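Local coordinates for putative membrane protein (Yersinia pestis CO92, PDB 5TF3), which is of unknown function, an all-helical DUF1198-family protein that is a putative membrane protein, at residues Tyr56-Pro68 / Tyr100-Phe114. Residues are numbered along the deposited sequence; the frame is centred on the assembly and turned at random.
Sequences YLVFIYHTFIKNP and YFAELDLDAFELAQF
Phe64 packs against Leu111 and Phe114 near the C-terminal end of helix 48-65. Leu111 CD1 sits over one face of its ring, 3.8 Å from the centroid, while Phe64 CB rides over the centre of the Phe114 ring, 3.8 Å above it. With CG anti to the backbone N (chi1 178°), the Phe64 ring slides back past Phe114 in the opposite direction, and the two ring planes meet obliquely at 53°. Further along Phe114, its CZ comes within 3.3 Å of Thr63 OG1, a hydroxyl already bonded to Phe59 O (2.8 Å), and its rim approaches Phe59, whose ring also meets Tyr118. No hydrogen bond joins the two segments; the contact is almost wholly van der Waals and CH-pi packing. In this all-helical fold, the axes of 56-65 and 108-114 cross at 105°, and the chain from 101 to 107, with its short 3-10 turn, bridges from helix 91-100 along the side of helix 48-65. Asp107 starts helix 108-122 as its N-cap, OD1 accepting from Glu110 N. Along the bridge, Ile65 CD1 lies over one face of Phe101, 3.5 Å from CD2, and also touches Leu106. Tyr61 and Phe101 are nearly parallel but slid apart, with centroids 5.8 Å apart; the Tyr61 hydroxyl is held by Glu30, and Met27 packs on both side chains. Packing thins toward solvent: Leu104 CD1 comes no nearer than 4.0 Å to Ile65 CG2, Pro68 CB only reaches Phe114 CE1 at 4.2 Å, and the exposed Glu110 lies against the Phe64 ring with its backbone O.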
loop_
_atom_site.group_PDB
_atom_site.type_symbol
_atom_site.label_atom_id
_atom_site.label_comp_id
_atom_site.label_asym_id
_atom_site.label_seq_id
_atom_site.Cartn_x
_atom_site.Cartn_y
_atom_site.Cartn_z
ATOM N N TYR A 56 3.026 0.429 -1.035
ATOM C CA TYR A 56 2.648 -0.901 -0.580
ATOM C C TYR A 56 1.439 -0.873 0.347
ATOM O O TYR A 56 0.699 -1.860 0.412
ATOM C CB TYR A 56 3.840 -1.569 0.108
ATOM C CG TYR A 56 4.934 -1.941 -0.860
ATOM C CD1 TYR A 56 4.817 -3.056 -1.682
ATOM C CD2 TYR A 56 6.086 -1.176 -0.956
ATOM C CE1 TYR A 56 5.832 -3.403 -2.571
ATOM C CE2 TYR A 56 7.096 -1.512 -1.832
ATOM C CZ TYR A 56 6.967 -2.623 -2.637
ATOM O OH TYR A 56 7.982 -2.940 -3.504
ATOM N N LEU A 57 1.228 0.223 1.091
ATOM C CA LEU A 57 0.014 0.332 1.901
ATOM C C LEU A 57 -1.216 0.493 1.021
ATOM O O LEU A 57 -2.284 -0.055 1.330
ATOM C CB LEU A 57 0.105 1.514 2.874
ATOM C CG LEU A 57 0.913 1.314 4.152
ATOM C CD1 LEU A 57 0.864 2.585 4.951
ATOM C CD2 LEU A 57 0.364 0.164 4.955
ATOM N N VAL A 58 -1.095 1.288 -0.045
ATOM C CA VAL A 58 -2.156 1.391 -1.050
ATOM C C VAL A 58 -2.506 0.010 -1.595
ATOM O O VAL A 58 -3.681 -0.376 -1.664
ATOM C CB VAL A 58 -1.719 2.352 -2.171
ATOM C CG1 VAL A 58 -2.740 2.385 -3.301
ATOM C CG2 VAL A 58 -1.524 3.762 -1.598
ATOM N N PHE A 59 -1.491 -0.762 -1.983
ATOM C CA PHE A 59 -1.721 -2.120 -2.472
ATOM C C PHE A 59 -2.457 -2.969 -1.435
ATOM O O PHE A 59 -3.481 -3.587 -1.737
ATOM C CB PHE A 59 -0.374 -2.757 -2.842
ATOM C CG PHE A 59 -0.456 -4.214 -3.213
ATOM C CD1 PHE A 59 -0.336 -5.206 -2.241
ATOM C CD2 PHE A 59 -0.617 -4.596 -4.539
ATOM C CE1 PHE A 59 -0.418 -6.548 -2.574
ATOM C CE2 PHE A 59 -0.684 -5.936 -4.892
ATOM C CZ PHE A 59 -0.586 -6.923 -3.899
ATOM N N ILE A 60 -1.945 -3.014 -0.202
ATOM C CA ILE A 60 -2.571 -3.844 0.832
ATOM C C ILE A 60 -4.012 -3.418 1.070
ATOM O O ILE A 60 -4.913 -4.258 1.180
ATOM C CB ILE A 60 -1.751 -3.791 2.132
ATOM C CG1 ILE A 60 -0.437 -4.572 1.970
ATOM C CG2 ILE A 60 -2.611 -4.294 3.319
ATOM C CD1 ILE A 60 0.548 -4.403 3.123
ATOM N N TYR A 61 -4.261 -2.107 1.126
ATOM C CA TYR A 61 -5.620 -1.626 1.370
ATOM C C TYR A 61 -6.570 -2.087 0.276
ATOM O O TYR A 61 -7.641 -2.633 0.556
ATOM C CB TYR A 61 -5.645 -0.096 1.491
ATOM C CG TYR A 61 -7.064 0.448 1.614
ATOM C CD1 TYR A 61 -7.759 0.378 2.829
ATOM C CD2 TYR A 61 -7.722 0.994 0.513
ATOM C CE1 TYR A 61 -9.066 0.849 2.941
ATOM C CE2 TYR A 61 -9.034 1.473 0.618
ATOM C CZ TYR A 61 -9.693 1.396 1.829
ATOM O OH TYR A 61 -10.984 1.865 1.926
ATOM N N HIS A 62 -6.202 -1.873 -0.984
ATOM C CA HIS A 62 -7.131 -2.203 -2.059
ATOM C C HIS A 62 -7.222 -3.702 -2.328
ATOM O O HIS A 62 -8.209 -4.142 -2.925
ATOM C CB HIS A 62 -6.758 -1.425 -3.329
ATOM C CG HIS A 62 -7.067 0.031 -3.207
ATOM N ND1 HIS A 62 -8.359 0.514 -3.228
ATOM C CD2 HIS A 62 -6.271 1.094 -2.949
ATOM C CE1 HIS A 62 -8.339 1.823 -3.048
ATOM N NE2 HIS A 62 -7.085 2.199 -2.867
ATOM N N THR A 63 -6.259 -4.508 -1.864
ATOM C CA THR A 63 -6.373 -5.946 -2.077
ATOM C C THR A 63 -6.832 -6.649 -0.800
ATOM O O THR A 63 -8.024 -6.930 -0.658
ATOM C CB THR A 63 -5.055 -6.531 -2.596
ATOM O OG1 THR A 63 -4.001 -6.313 -1.650
ATOM C CG2 THR A 63 -4.676 -5.889 -3.973
ATOM N N PHE A 64 -5.917 -6.942 0.136
ATOM C CA PHE A 64 -6.302 -7.691 1.335
ATOM C C PHE A 64 -7.492 -7.062 2.057
ATOM O O PHE A 64 -8.421 -7.761 2.478
ATOM C CB PHE A 64 -5.130 -7.801 2.309
ATOM C CG PHE A 64 -5.484 -8.524 3.595
ATOM C CD1 PHE A 64 -5.620 -9.908 3.611
ATOM C CD2 PHE A 64 -5.687 -7.819 4.776
ATOM C CE1 PHE A 64 -5.941 -10.579 4.788
ATOM C CE2 PHE A 64 -6.010 -8.478 5.968
ATOM C CZ PHE A 64 -6.144 -9.855 5.973
ATOM N N ILE A 65 -7.477 -5.745 2.235
ATOM C CA ILE A 65 -8.496 -5.156 3.096
ATOM C C ILE A 65 -9.846 -5.071 2.382
ATOM O O ILE A 65 -10.873 -5.446 2.950
ATOM C CB ILE A 65 -8.019 -3.792 3.632
ATOM C CG1 ILE A 65 -6.772 -4.005 4.503
ATOM C CG2 ILE A 65 -9.138 -3.099 4.424
ATOM C CD1 ILE A 65 -6.261 -2.776 5.267
ATOM N N LYS A 66 -9.870 -4.634 1.121
ATOM C CA LYS A 66 -11.124 -4.365 0.410
ATOM C C LYS A 66 -11.540 -5.447 -0.588
ATOM O O LYS A 66 -12.743 -5.654 -0.778
ATOM C CB LYS A 66 -11.040 -3.032 -0.353
ATOM C CG LYS A 66 -10.652 -1.852 0.519
ATOM C CD LYS A 66 -11.589 -1.694 1.692
ATOM C CE LYS A 66 -12.889 -1.034 1.266
ATOM N NZ LYS A 66 -13.790 -0.882 2.445
ATOM N N ASN A 67 -10.596 -6.131 -1.252
ATOM C CA ASN A 67 -10.971 -7.057 -2.321
ATOM C C ASN A 67 -9.789 -7.929 -2.729
ATOM O O ASN A 67 -9.021 -7.561 -3.630
ATOM C CB ASN A 67 -11.501 -6.269 -3.526
ATOM C CG ASN A 67 -11.919 -7.163 -4.682
ATOM O OD1 ASN A 67 -11.917 -8.388 -4.575
ATOM N ND2 ASN A 67 -12.283 -6.541 -5.801
ATOM N N PRO A 68 -9.615 -9.090 -2.102
ATOM C CA PRO A 68 -8.429 -9.907 -2.388
ATOM C C PRO A 68 -8.587 -10.895 -3.536
ATOM O O PRO A 68 -7.829 -11.870 -3.614
ATOM C CB PRO A 68 -8.199 -10.635 -1.060
ATOM C CG PRO A 68 -9.563 -10.779 -0.493
ATOM C CD PRO A 68 -10.287 -9.505 -0.854
ATOM N N TYR A 100 -1.401 1.071 10.848
ATOM C CA TYR A 100 -2.165 2.185 10.287
ATOM C C TYR A 100 -3.649 1.862 10.214
ATOM O O TYR A 100 -4.488 2.768 10.346
ATOM C CB TYR A 100 -1.622 2.569 8.911
ATOM C CG TYR A 100 -0.311 3.332 8.957
ATOM C CD1 TYR A 100 -0.202 4.535 9.644
ATOM C CD2 TYR A 100 0.814 2.852 8.302
ATOM C CE1 TYR A 100 1.006 5.235 9.687
ATOM C CE2 TYR A 100 2.015 3.545 8.325
ATOM C CZ TYR A 100 2.110 4.729 9.022
ATOM O OH TYR A 100 3.309 5.405 9.047
ATOM N N PHE A 101 -3.995 0.578 10.056
ATOM C CA PHE A 101 -5.386 0.140 10.015
ATOM C C PHE A 101 -5.803 -0.587 11.300
ATOM O O PHE A 101 -6.706 -1.426 11.284
ATOM C CB PHE A 101 -5.618 -0.729 8.778
ATOM C CG PHE A 101 -5.226 -0.047 7.491
ATOM C CD1 PHE A 101 -5.957 1.035 7.016
ATOM C CD2 PHE A 101 -4.110 -0.462 6.777
ATOM C CE1 PHE A 101 -5.597 1.681 5.841
ATOM C CE2 PHE A 101 -3.741 0.171 5.604
ATOM C CZ PHE A 101 -4.485 1.243 5.131
ATOM N N ALA A 102 -5.183 -0.231 12.425
ATOM C CA ALA A 102 -5.433 -0.938 13.686
ATOM C C ALA A 102 -6.909 -0.919 14.072
ATOM O O ALA A 102 -7.437 -1.917 14.576
ATOM C CB ALA A 102 -4.584 -0.329 14.795
ATOM N N GLU A 103 -7.598 0.197 13.829
ATOM C CA GLU A 103 -9.008 0.305 14.193
ATOM C C GLU A 103 -9.900 -0.664 13.424
ATOM O O GLU A 103 -11.035 -0.913 13.850
ATOM C CB GLU A 103 -9.492 1.738 13.973
ATOM C CG GLU A 103 -8.812 2.759 14.871
ATOM C CD GLU A 103 -9.412 4.151 14.721
ATOM O OE1 GLU A 103 -10.097 4.394 13.698
ATOM O OE2 GLU A 103 -9.202 4.996 15.627
ATOM N N LEU A 104 -9.424 -1.198 12.295
ATOM C CA LEU A 104 -10.161 -2.196 11.529
ATOM C C LEU A 104 -10.065 -3.588 12.129
ATOM O O LEU A 104 -10.806 -4.476 11.694
ATOM C CB LEU A 104 -9.651 -2.245 10.087
ATOM C CG LEU A 104 -9.720 -0.919 9.344
ATOM C CD1 LEU A 104 -9.347 -1.106 7.871
ATOM C CD2 LEU A 104 -11.114 -0.382 9.476
ATOM N N ASP A 105 -9.154 -3.804 13.079
ATOM C CA ASP A 105 -9.039 -5.078 13.792
ATOM C C ASP A 105 -8.647 -6.201 12.830
ATOM O O ASP A 105 -9.264 -7.267 12.800
ATOM C CB ASP A 105 -10.344 -5.410 14.525
ATOM C CG ASP A 105 -10.118 -5.920 15.935
ATOM O OD1 ASP A 105 -9.210 -6.756 16.137
ATOM O OD2 ASP A 105 -10.857 -5.478 16.843
ATOM N N LEU A 106 -7.618 -5.945 12.027
ATOM C CA LEU A 106 -7.224 -6.893 10.996
ATOM C C LEU A 106 -6.687 -8.183 11.609
ATOM O O LEU A 106 -6.089 -8.194 12.687
ATOM C CB LEU A 106 -6.163 -6.288 10.078
ATOM C CG LEU A 106 -6.541 -5.039 9.284
ATOM C CD1 LEU A 106 -5.329 -4.568 8.504
ATOM C CD2 LEU A 106 -7.723 -5.305 8.363
ATOM N N ASP A 107 -6.889 -9.280 10.894
ATOM C CA ASP A 107 -6.444 -10.584 11.359
ATOM C C ASP A 107 -4.994 -10.768 10.927
ATOM O O ASP A 107 -4.709 -10.942 9.739
ATOM C CB ASP A 107 -7.364 -11.665 10.807
ATOM C CG ASP A 107 -7.021 -13.041 11.317
ATOM O OD1 ASP A 107 -5.851 -13.272 11.673
ATOM O OD2 ASP A 107 -7.933 -13.889 11.345
ATOM N N ALA A 108 -4.076 -10.745 11.901
ATOM C CA ALA A 108 -2.652 -10.780 11.573
ATOM C C ALA A 108 -2.245 -12.100 10.924
ATOM O O ALA A 108 -1.323 -12.126 10.099
ATOM C CB ALA A 108 -1.808 -10.535 12.825
ATOM N N PHE A 109 -2.905 -13.199 11.290
ATOM C CA PHE A 109 -2.602 -14.480 10.663
ATOM C C PHE A 109 -3.055 -14.474 9.214
ATOM O O PHE A 109 -2.285 -14.821 8.306
ATOM C CB PHE A 109 -3.276 -15.611 11.441
ATOM C CG PHE A 109 -3.047 -16.972 10.858
ATOM C CD1 PHE A 109 -1.915 -17.699 11.188
ATOM C CD2 PHE A 109 -3.969 -17.532 9.993
ATOM C CE1 PHE A 109 -1.705 -18.976 10.657
ATOM C CE2 PHE A 109 -3.769 -18.800 9.457
ATOM C CZ PHE A 109 -2.627 -19.527 9.796
ATOM N N GLU A 110 -4.299 -14.049 8.974
ATOM C CA GLU A 110 -4.812 -13.998 7.606
ATOM C C GLU A 110 -4.005 -13.042 6.735
ATOM O O GLU A 110 -3.792 -13.303 5.541
ATOM C CB GLU A 110 -6.286 -13.608 7.615
ATOM C CG GLU A 110 -7.218 -14.786 7.896
ATOM C CD GLU A 110 -7.080 -15.923 6.877
ATOM O OE1 GLU A 110 -7.268 -15.689 5.656
ATOM O OE2 GLU A 110 -6.786 -17.063 7.299
ATOM N N LEU A 111 -3.537 -11.936 7.311
ATOM C CA LEU A 111 -2.724 -11.002 6.537
ATOM C C LEU A 111 -1.378 -11.612 6.173
ATOM O O LEU A 111 -0.868 -11.389 5.070
ATOM C CB LEU A 111 -2.520 -9.707 7.316
ATOM C CG LEU A 111 -1.675 -8.611 6.661
ATOM C CD1 LEU A 111 -2.206 -8.219 5.286
ATOM C CD2 LEU A 111 -1.634 -7.393 7.571
ATOM N N ALA A 112 -0.775 -12.355 7.103
ATOM C CA ALA A 112 0.470 -13.059 6.811
ATOM C C ALA A 112 0.269 -14.134 5.754
ATOM O O ALA A 112 1.126 -14.317 4.880
ATOM C CB ALA A 112 1.037 -13.684 8.092
ATOM N N GLN A 113 -0.833 -14.890 5.837
ATOM C CA GLN A 113 -1.092 -15.896 4.806
ATOM C C GLN A 113 -1.419 -15.238 3.471
ATOM O O GLN A 113 -1.094 -15.793 2.419
ATOM C CB GLN A 113 -2.229 -16.836 5.222
ATOM C CG GLN A 113 -1.926 -17.715 6.459
ATOM C CD GLN A 113 -0.950 -18.821 6.148
ATOM O OE1 GLN A 113 -0.444 -18.915 5.037
ATOM N NE2 GLN A 113 -0.682 -19.674 7.130
ATOM N N PHE A 114 -2.045 -14.057 3.486
ATOM C CA PHE A 114 -2.267 -13.346 2.228
ATOM C C PHE A 114 -0.940 -13.013 1.557
ATOM O O PHE A 114 -0.760 -13.242 0.353
ATOM C CB PHE A 114 -3.095 -12.079 2.469
ATOM C CG PHE A 114 -3.118 -11.142 1.287
ATOM C CD1 PHE A 114 -4.005 -11.354 0.228
ATOM C CD2 PHE A 114 -2.236 -10.077 1.212
ATOM C CE1 PHE A 114 -4.020 -10.492 -0.887
ATOM C CE2 PHE A 114 -2.242 -9.218 0.097
ATOM C CZ PHE A 114 -3.135 -9.428 -0.946
#